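Local coordinates for protein reducing end xylose-releasing exo-oligoxylanase (Paenibacillus barengoltzii G22, PDB 5YXT) that probably hydrolyses xylo-oligosaccharides, releasing xylose from their reducing ends, as a glycoside hydrolase of family 8, at residues Leu159-Leu164 against Pro211-Phe216; Tyr173-Pro178 against Phe185-Glu190. One frame throughout, in Å; residues are numbered along the deposited sequence.

Both contacts lie toward the same side of the chain, their centres about 14 Å apart, and interaction 2 falls within the loop that interaction 1 closes. Interaction 1 is a surface contact between helix 152-165 and segment 211-216, which runs into helix 214-231, and joins a salt-bridge network to a leucine-phenylalanine pair. Interaction 2 is partly buried and holds no helix or strand: proline packing and a single direct hydrogen bond tie together two runs of the long loop between helices 152-165 and 199-208. They meet where the backbone of Met175 probably bonds to that of Cys163, and where Phe216 packs on Trp176.

Interaction 1: Leu159-Leu164 against Pro211-Phe216; sequences LLRTCL and PEDRAF
Arg161 reaches from helix 152-165 to two acids of the facing segment, Glu212 and Asp213, and its NH2 meets both. Asp213 OD2 lies 3.0 Å from Arg161 NH2, near the guanidinium plane at its edge. The two flat groups are only 15° apart. Glu212 comes differently: its OE2 stands over one face of the guanidinium, 2.8 Å from Arg161 NH2. Here the planes are steeply inclined, 77° apart. No N-H of the arginine points at this oxygen, so that salt bridge rests on charge alone. Arginine suits the place because one terminal nitrogen on a long chain can meet two carboxylates. Its CG leaves trans to the backbone N (chi1 172°), and a bend at chi3 brings the head round to the acids. Glu212 folds too: CG sits between the backbone N and the carbonyl carbon, and a turn at chi2 lays the carboxylate across the arginine. The other oxygen of Asp213, OD1, is hydrogen-bonded to His165 NE2, so both oxygens of this buried acid have a partner.

Beside this polar group lies an apolar one. Both methyls of Leu164 press on the Phe216 ring, the approach oblique to it. CD1 of Leu164 is 3.6 Å from Phe216 CD1. Leu164 CD2 is 3.5 Å from Phe216 CE1. Leu164 CD1 also touches Asp213 CB at 3.8 Å, packing against the aliphatic root of the acid. Trp217 of helix 214-231 packs against Leu164 as well.

One positive head thus faces two carboxylates, and would be expected to keep both ionised. Asp213, near the guanidinium plane and bonded to His165, is probably the more narrowly oriented, while exposed Glu212 is attracted by charge without a directed N-H.

Interaction 2: Tyr173-Pro178 against Phe185-Glu190; sequences YPMWNP and FVPNCE
Pro187 fits against three successive residues of the facing run of the same loop, Tyr173, Pro174 and Met175, and has more surface covered here than any other residue. Its CB lies 3.4 Å from Tyr173 O, while its CG meets Met175 CG at 4.0 Å, the two side chains running side by side in the same direction. A weaker contact adds to this: Pro187 CA presents its hydrogen to Pro174 O at 3.6 Å. A compact, rigid ring suits such a place, since it packs closely on backbone and side chain alike.

Tyr173 flanks the proline and carries the next largest share. Its CB approaches Pro187 O to 3.1 Å. With CG opposite the carbonyl carbon (chi1 -77°), the ring lies beside Asn188, third in buried surface, whose ND2 comes within 3.2 Å of Tyr173 CD2, the approach oblique to the ring. The other end of that amide is used by a water, which donates to Asn188 OD1 and weakly accepts from Tyr173 N, bridging the two runs.

Asn177 and Glu190 bury less but make the direct hydrogen bond. Asn177 ND2 donates to the syn lone pair of Glu190 OE1 at 3.0 Å, the oxygen close to the amide plane but the bond bent, 142° at the hydrogen. Glu190 OE1 also bonds Tyr245 OH, and Asn177 OD1 is held by the backbone of Asp179 and Asn180.

Pro187 and Asn188 are the two central residues of a type I beta turn from Val186 to Cys189, closed by Cys189 N bonding Val186 O. Proline is a classic choice for the second position of such a turn, its fixed phi (-51°) suiting the bend. The turn thus packs through its proline onto the preceding run of the same helix-connecting loop.

Interaction 1: Leu159-Leu164 against Pro211-Phe216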
ATOM      1  N   LEU C 159      20.869 -41.524  -6.177  1.00 18.58           N
ATOM      2  CA  LEU C 159      20.318 -40.971  -4.945  1.00 19.25           C
ATOM      3  C   LEU C 159      18.794 -40.871  -5.022  1.00 18.94           C
ATOM      4  O   LEU C 159      18.081 -41.299  -4.104  1.00 19.40           O
ATOM      5  CB  LEU C 159      20.948 -39.608  -4.680  1.00 21.29           C
ATOM      6  CG  LEU C 159      20.722 -38.987  -3.310  1.00 25.20           C
ATOM      7  CD1 LEU C 159      19.452 -38.156  -3.272  1.00 31.46           C
ATOM      8  CD2 LEU C 159      20.650 -40.095  -2.295  1.00 24.95           C
ATOM      9  N   LEU C 160      18.280 -40.300  -6.114  1.00 18.20           N
ATOM     10  CA  LEU C 160      16.838 -40.112  -6.257  1.00 18.67           C
ATOM     11  C   LEU C 160      16.101 -41.440  -6.282  1.00 19.32           C
ATOM     12  O   LEU C 160      14.962 -41.521  -5.816  1.00 18.29           O
ATOM     13  CB  LEU C 160      16.541 -39.332  -7.529  1.00 15.38           C
ATOM     14  CG  LEU C 160      16.988 -37.877  -7.482  1.00 17.31           C
ATOM     15  CD1 LEU C 160      16.780 -37.257  -8.841  1.00 16.50           C
ATOM     16  CD2 LEU C 160      16.208 -37.122  -6.391  1.00 17.47           C
ATOM     17  N   ARG C 161      16.734 -42.484  -6.828  1.00 19.25           N
ATOM     18  CA  ARG C 161      16.131 -43.810  -6.821  1.00 20.37           C
ATOM     19  C   ARG C 161      15.985 -44.335  -5.397  1.00 20.43           C
ATOM     20  O   ARG C 161      14.926 -44.852  -5.024  1.00 20.51           O
ATOM     21  CB  ARG C 161      16.962 -44.764  -7.684  1.00 22.47           C
ATOM     22  CG  ARG C 161      16.495 -46.179  -7.565  1.00 23.64           C
ATOM     23  CD  ARG C 161      16.981 -46.965  -8.749  1.00 29.62           C
ATOM     24  NE  ARG C 161      15.841 -47.984  -8.957  1.00 45.48           N
ATOM     25  CZ  ARG C 161      14.544 -47.681  -9.273  1.00 43.33           C
ATOM     26  NH1 ARG C 161      13.605 -48.595  -9.389  1.00 41.11           N
ATOM     27  NH2 ARG C 161      14.139 -46.454  -9.514  1.00 39.87           N
ATOM     28  N   THR C 162      17.040 -44.211  -4.590  1.00 19.65           N
ATOM     29  CA  THR C 162      16.954 -44.569  -3.177  1.00 19.50           C
ATOM     30  C   THR C 162      15.822 -43.822  -2.475  1.00 19.28           C
ATOM     31  O   THR C 162      15.075 -44.411  -1.683  1.00 19.71           O
ATOM     32  CB  THR C 162      18.290 -44.263  -2.498  1.00 19.78           C
ATOM     33  OG1 THR C 162      19.343 -44.936  -3.195  1.00 22.77           O
ATOM     34  CG2 THR C 162      18.273 -44.703  -1.038  1.00 24.14           C
ATOM     35  N   CYS C 163      15.699 -42.517  -2.739  1.00 18.58           N
ATOM     36  CA  CYS C 163      14.720 -41.684  -2.044  1.00 21.42           C
ATOM     37  C   CYS C 163      13.293 -42.184  -2.234  1.00 19.88           C
ATOM     38  O   CYS C 163      12.430 -41.944  -1.382  1.00 19.97           O
ATOM     39  CB  CYS C 163      14.836 -40.241  -2.536  1.00 19.01           C
ATOM     40  SG  CYS C 163      16.348 -39.402  -1.929  1.00 25.84           S
ATOM     41  N   LEU C 164      13.016 -42.844  -3.352  1.00 19.68           N
ATOM     42  CA  LEU C 164      11.672 -43.326  -3.628  1.00 18.90           C
ATOM     43  C   LEU C 164      11.488 -44.802  -3.312  1.00 21.08           C
ATOM     44  O   LEU C 164      10.389 -45.207  -2.919  1.00 21.76           O
ATOM     45  CB  LEU C 164      11.323 -43.078  -5.104  1.00 18.49           C
ATOM     46  CG  LEU C 164      11.277 -41.606  -5.548  1.00 17.46           C
ATOM     47  CD1 LEU C 164      10.631 -41.451  -6.910  1.00 17.72           C
ATOM     48  CD2 LEU C 164      10.556 -40.726  -4.539  1.00 17.67           C
ATOM     49  N   PRO C 211      13.969 -42.960 -15.794  1.00 20.53           N
ATOM     50  CA  PRO C 211      12.664 -42.773 -16.456  1.00 20.00           C
ATOM     51  C   PRO C 211      11.474 -43.318 -15.690  1.00 18.71           C
ATOM     52  O   PRO C 211      10.411 -42.682 -15.698  1.00 19.57           O
ATOM     53  CB  PRO C 211      12.861 -43.506 -17.789  1.00 24.67           C
ATOM     54  CG  PRO C 211      14.327 -43.349 -18.073  1.00 22.98           C
ATOM     55  CD  PRO C 211      14.997 -43.460 -16.729  1.00 18.24           C
ATOM     56  N   GLU C 212      11.621 -44.462 -15.010  1.00 20.43           N
ATOM     57  CA  GLU C 212      10.480 -45.076 -14.340  1.00 23.37           C
ATOM     58  C   GLU C 212       9.927 -44.224 -13.202  1.00 21.20           C
ATOM     59  O   GLU C 212       8.752 -44.374 -12.843  1.00 20.35           O
ATOM     60  CB  GLU C 212      10.859 -46.463 -13.809  1.00 25.91           C
ATOM     61  CG  GLU C 212      11.886 -46.443 -12.670  1.00 25.58           C
ATOM     62  CD  GLU C 212      13.323 -46.327 -13.170  1.00 28.58           C
ATOM     63  OE1 GLU C 212      13.537 -46.175 -14.401  1.00 28.82           O
ATOM     64  OE2 GLU C 212      14.247 -46.391 -12.329  1.00 31.93           O
ATOM     65  N   ASP C 213      10.735 -43.337 -12.624  1.00 17.65           N
ATOM     66  CA  ASP C 213      10.301 -42.532 -11.488  1.00 17.56           C
ATOM     67  C   ASP C 213       9.754 -41.163 -11.885  1.00 18.72           C
ATOM     68  O   ASP C 213       9.266 -40.429 -11.015  1.00 19.34           O
ATOM     69  CB  ASP C 213      11.466 -42.347 -10.511  1.00 22.25           C
ATOM     70  CG  ASP C 213      11.908 -43.652  -9.885  1.00 25.15           C
ATOM     71  OD1 ASP C 213      11.109 -44.611  -9.910  1.00 26.98           O
ATOM     72  OD2 ASP C 213      13.038 -43.716  -9.360  1.00 23.01           O
ATOM     73  N   ARG C 214       9.821 -40.800 -13.167  1.00 17.00           N
ATOM     74  CA  ARG C 214       9.488 -39.435 -13.558  1.00 17.38           C
ATOM     75  C   ARG C 214       8.007 -39.124 -13.371  1.00 20.27           C
ATOM     76  O   ARG C 214       7.657 -37.994 -13.015  1.00 19.08           O
ATOM     77  CB  ARG C 214       9.918 -39.189 -14.995  1.00 16.34           C
ATOM     78  CG  ARG C 214      11.394 -39.402 -15.203  1.00 16.37           C
ATOM     79  CD  ARG C 214      11.823 -39.075 -16.615  1.00 18.25           C
ATOM     80  NE  ARG C 214      13.265 -39.240 -16.763  1.00 17.85           N
ATOM     81  CZ  ARG C 214      13.910 -39.243 -17.921  1.00 21.17           C
ATOM     82  NH1 ARG C 214      13.243 -39.097 -19.057  1.00 23.73           N
ATOM     83  NH2 ARG C 214      15.231 -39.384 -17.941  1.00 23.09           N
ATOM     84  N   ALA C 215       7.124 -40.099 -13.587  1.00 19.25           N
ATOM     85  CA  ALA C 215       5.713 -39.866 -13.293  1.00 20.43           C
ATOM     86  C   ALA C 215       5.501 -39.513 -11.824  1.00 18.94           C
ATOM     87  O   ALA C 215       4.752 -38.579 -11.504  1.00 17.46           O
ATOM     88  CB  ALA C 215       4.882 -41.092 -13.670  1.00 22.96           C
ATOM     89  N   PHE C 216       6.155 -40.244 -10.916  1.00 18.01           N
ATOM     90  CA  PHE C 216       6.024 -39.938  -9.492  1.00 19.82           C
ATOM     91  C   PHE C 216       6.463 -38.507  -9.197  1.00 17.42           C
ATOM     92  O   PHE C 216       5.786 -37.779  -8.459  1.00 17.26           O
ATOM     93  CB  PHE C 216       6.831 -40.937  -8.655  1.00 18.49           C
ATOM     94  CG  PHE C 216       6.697 -40.736  -7.163  1.00 19.36           C
ATOM     95  CD1 PHE C 216       7.458 -39.767  -6.496  1.00 19.47           C
ATOM     96  CD2 PHE C 216       5.820 -41.515  -6.422  1.00 22.56           C
ATOM     97  CE1 PHE C 216       7.332 -39.575  -5.132  1.00 19.77           C
ATOM     98  CE2 PHE C 216       5.706 -41.331  -5.050  1.00 29.02           C
ATOM     99  CZ  PHE C 216       6.467 -40.350  -4.407  1.00 20.42           C
TER

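Interaction 2: Tyr173-Pro178 against Phe185-Glu190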
ATOM      1  N   TYR C 173      13.023 -47.120   4.948  1.00 25.43           N
ATOM      2  CA  TYR C 173      11.865 -46.336   4.507  1.00 24.37           C
ATOM      3  C   TYR C 173      12.260 -45.292   3.468  1.00 22.16           C
ATOM      4  O   TYR C 173      13.361 -44.721   3.543  1.00 23.13           O
ATOM      5  CB  TYR C 173      11.182 -45.640   5.694  1.00 25.74           C
ATOM      6  CG  TYR C 173      10.336 -46.582   6.517  1.00 26.61           C
ATOM      7  CD1 TYR C 173       9.017 -46.823   6.183  1.00 27.08           C
ATOM      8  CD2 TYR C 173      10.865 -47.238   7.618  1.00 27.70           C
ATOM      9  CE1 TYR C 173       8.243 -47.689   6.924  1.00 34.18           C
ATOM     10  CE2 TYR C 173      10.099 -48.115   8.365  1.00 27.60           C
ATOM     11  CZ  TYR C 173       8.790 -48.331   8.013  1.00 30.97           C
ATOM     12  OH  TYR C 173       8.018 -49.191   8.752  1.00 37.93           O
ATOM     13  N   PRO C 174      11.393 -45.022   2.502  1.00 21.35           N
ATOM     14  CA  PRO C 174      11.687 -43.984   1.514  1.00 19.61           C
ATOM     15  C   PRO C 174      11.427 -42.598   2.096  1.00 19.83           C
ATOM     16  O   PRO C 174      10.789 -42.435   3.135  1.00 20.08           O
ATOM     17  CB  PRO C 174      10.717 -44.312   0.379  1.00 21.75           C
ATOM     18  CG  PRO C 174       9.516 -44.830   1.102  1.00 24.55           C
ATOM     19  CD  PRO C 174      10.045 -45.587   2.306  1.00 22.18           C
ATOM     20  N   MET C 175      11.935 -41.591   1.391  1.00 19.10           N
ATOM     21  CA  MET C 175      11.856 -40.209   1.848  1.00 19.45           C
ATOM     22  C   MET C 175      10.591 -39.507   1.398  1.00 19.03           C
ATOM     23  O   MET C 175      10.288 -38.425   1.915  1.00 17.16           O
ATOM     24  CB  MET C 175      13.054 -39.406   1.340  1.00 19.33           C
ATOM     25  CG  MET C 175      14.095 -39.138   2.391  1.00 25.06           C
ATOM     26  SD  MET C 175      15.596 -38.453   1.676  1.00 27.64           S
ATOM     27  CE  MET C 175      16.759 -38.881   2.951  1.00 25.66           C
ATOM     28  N   TRP C 176       9.885 -40.075   0.421  1.00 18.12           N
ATOM     29  CA  TRP C 176       8.596 -39.584  -0.039  1.00 17.25           C
ATOM     30  C   TRP C 176       7.546 -40.628   0.287  1.00 21.08           C
ATOM     31  O   TRP C 176       7.754 -41.820   0.037  1.00 20.16           O
ATOM     32  CB  TRP C 176       8.597 -39.303  -1.550  1.00 16.54           C
ATOM     33  CG  TRP C 176       9.058 -37.934  -1.893  1.00 16.23           C
ATOM     34  CD1 TRP C 176       8.270 -36.874  -2.255  1.00 18.01           C
ATOM     35  CD2 TRP C 176      10.407 -37.448  -1.892  1.00 17.63           C
ATOM     36  NE1 TRP C 176       9.048 -35.764  -2.478  1.00 15.59           N
ATOM     37  CE2 TRP C 176      10.361 -36.085  -2.266  1.00 17.18           C
ATOM     38  CE3 TRP C 176      11.649 -38.025  -1.609  1.00 18.37           C
ATOM     39  CZ2 TRP C 176      11.508 -35.291  -2.359  1.00 15.73           C
ATOM     40  CZ3 TRP C 176      12.789 -37.236  -1.703  1.00 18.30           C
ATOM     41  CH2 TRP C 176      12.710 -35.883  -2.076  1.00 18.09           C
ATOM     42  N   ASN C 177       6.431 -40.187   0.841  1.00 19.32           N
ATOM     43  CA  ASN C 177       5.321 -41.098   1.072  1.00 21.04           C
ATOM     44  C   ASN C 177       4.732 -41.513  -0.271  1.00 22.81           C
ATOM     45  O   ASN C 177       4.427 -40.647  -1.105  1.00 22.43           O
ATOM     46  CB  ASN C 177       4.271 -40.427   1.943  1.00 22.87           C
ATOM     47  CG  ASN C 177       3.041 -41.271   2.116  1.00 24.76           C
ATOM     48  OD1 ASN C 177       2.214 -41.362   1.220  1.00 24.78           O
ATOM     49  ND2 ASN C 177       2.907 -41.888   3.281  1.00 26.38           N
ATOM     50  N   PRO C 178       4.568 -42.813  -0.528  1.00 22.56           N
ATOM     51  CA  PRO C 178       4.106 -43.243  -1.859  1.00 26.95           C
ATOM     52  C   PRO C 178       2.636 -42.969  -2.115  1.00 30.11           C
ATOM     53  O   PRO C 178       2.216 -42.964  -3.283  1.00 30.06           O
ATOM     54  CB  PRO C 178       4.397 -44.750  -1.860  1.00 29.94           C
ATOM     55  CG  PRO C 178       4.332 -45.138  -0.420  1.00 29.94           C
ATOM     56  CD  PRO C 178       4.845 -43.952   0.365  1.00 24.69           C
ATOM     57  N   PHE C 185       9.527 -35.621   6.839  1.00 16.29           N
ATOM     58  CA  PHE C 185      10.545 -34.978   7.665  1.00 18.34           C
ATOM     59  C   PHE C 185      11.802 -35.841   7.774  1.00 19.85           C
ATOM     60  O   PHE C 185      12.926 -35.345   7.635  1.00 19.06           O
ATOM     61  CB  PHE C 185       9.994 -34.671   9.048  1.00 21.76           C
ATOM     62  CG  PHE C 185      11.058 -34.293  10.018  1.00 22.17           C
ATOM     63  CD1 PHE C 185      11.816 -33.147   9.809  1.00 21.35           C
ATOM     64  CD2 PHE C 185      11.338 -35.099  11.106  1.00 22.97           C
ATOM     65  CE1 PHE C 185      12.824 -32.804  10.689  1.00 26.88           C
ATOM     66  CE2 PHE C 185      12.350 -34.754  11.996  1.00 23.86           C
ATOM     67  CZ  PHE C 185      13.087 -33.615  11.788  1.00 25.09           C
ATOM     68  N   VAL C 186      11.631 -37.124   8.077  1.00 21.00           N
ATOM     69  CA  VAL C 186      12.689 -38.129   7.940  1.00 20.38           C
ATOM     70  C   VAL C 186      12.059 -39.405   7.405  1.00 19.91           C
ATOM     71  O   VAL C 186      10.834 -39.580   7.474  1.00 21.52           O
ATOM     72  CB  VAL C 186      13.412 -38.413   9.278  1.00 21.57           C
ATOM     73  CG1 VAL C 186      14.057 -37.149   9.845  1.00 23.76           C
ATOM     74  CG2 VAL C 186      12.461 -39.038  10.275  1.00 21.49           C
ATOM     75  N   PRO C 187      12.873 -40.312   6.847  1.00 18.74           N
ATOM     76  CA  PRO C 187      12.302 -41.537   6.268  1.00 22.05           C
ATOM     77  C   PRO C 187      11.366 -42.269   7.206  1.00 21.70           C
ATOM     78  O   PRO C 187      10.350 -42.804   6.760  1.00 21.62           O
ATOM     79  CB  PRO C 187      13.547 -42.378   5.947  1.00 21.47           C
ATOM     80  CG  PRO C 187      14.581 -41.386   5.646  1.00 19.39           C
ATOM     81  CD  PRO C 187      14.318 -40.204   6.556  1.00 22.63           C
ATOM     82  N   ASN C 188      11.655 -42.267   8.502  1.00 20.67           N
ATOM     83  CA  ASN C 188      10.914 -43.095   9.441  1.00 27.66           C
ATOM     84  C   ASN C 188       9.752 -42.367  10.101  1.00 27.28           C
ATOM     85  O   ASN C 188       9.195 -42.881  11.077  1.00 30.60           O
ATOM     86  CB  ASN C 188      11.862 -43.637  10.510  1.00 24.45           C
ATOM     87  CG  ASN C 188      12.693 -44.784  10.000  1.00 26.23           C
ATOM     88  OD1 ASN C 188      13.746 -44.579   9.405  1.00 32.95           O
ATOM     89  ND2 ASN C 188      12.222 -46.004  10.230  1.00 24.16           N
ATOM     90  N   CYS C 189       9.359 -41.201   9.596  1.00 26.75           N
ATOM     91  CA  CYS C 189       8.261 -40.467  10.199  1.00 22.80           C
ATOM     92  C   CYS C 189       7.226 -40.098   9.147  1.00 25.97           C
ATOM     93  O   CYS C 189       7.568 -39.704   8.025  1.00 27.01           O
ATOM     94  CB  CYS C 189       8.772 -39.218  10.926  1.00 26.34           C
ATOM     95  SG  CYS C 189       9.546 -39.592  12.541  1.00 35.44           S
ATOM     96  N   GLU C 190       5.962 -40.197   9.542  1.00 21.79           N
ATOM     97  CA  GLU C 190       4.815 -39.876   8.694  1.00 21.56           C
ATOM     98  C   GLU C 190       4.282 -38.481   8.988  1.00 22.35           C
ATOM     99  O   GLU C 190       3.093 -38.287   9.256  1.00 20.95           O
ATOM    100  CB  GLU C 190       3.726 -40.925   8.873  1.00 24.89           C
ATOM    101  CG  GLU C 190       4.153 -42.321   8.479  1.00 23.98           C
ATOM    102  CD  GLU C 190       3.761 -42.671   7.059  1.00 33.53           C
ATOM    103  OE1 GLU C 190       3.898 -41.813   6.151  1.00 28.96           O
ATOM    104  OE2 GLU C 190       3.297 -43.814   6.855  1.00 42.80           O
TER
HETATM  105  O   HOH W   1      15.059 -45.472   7.006  1.00 29.77           O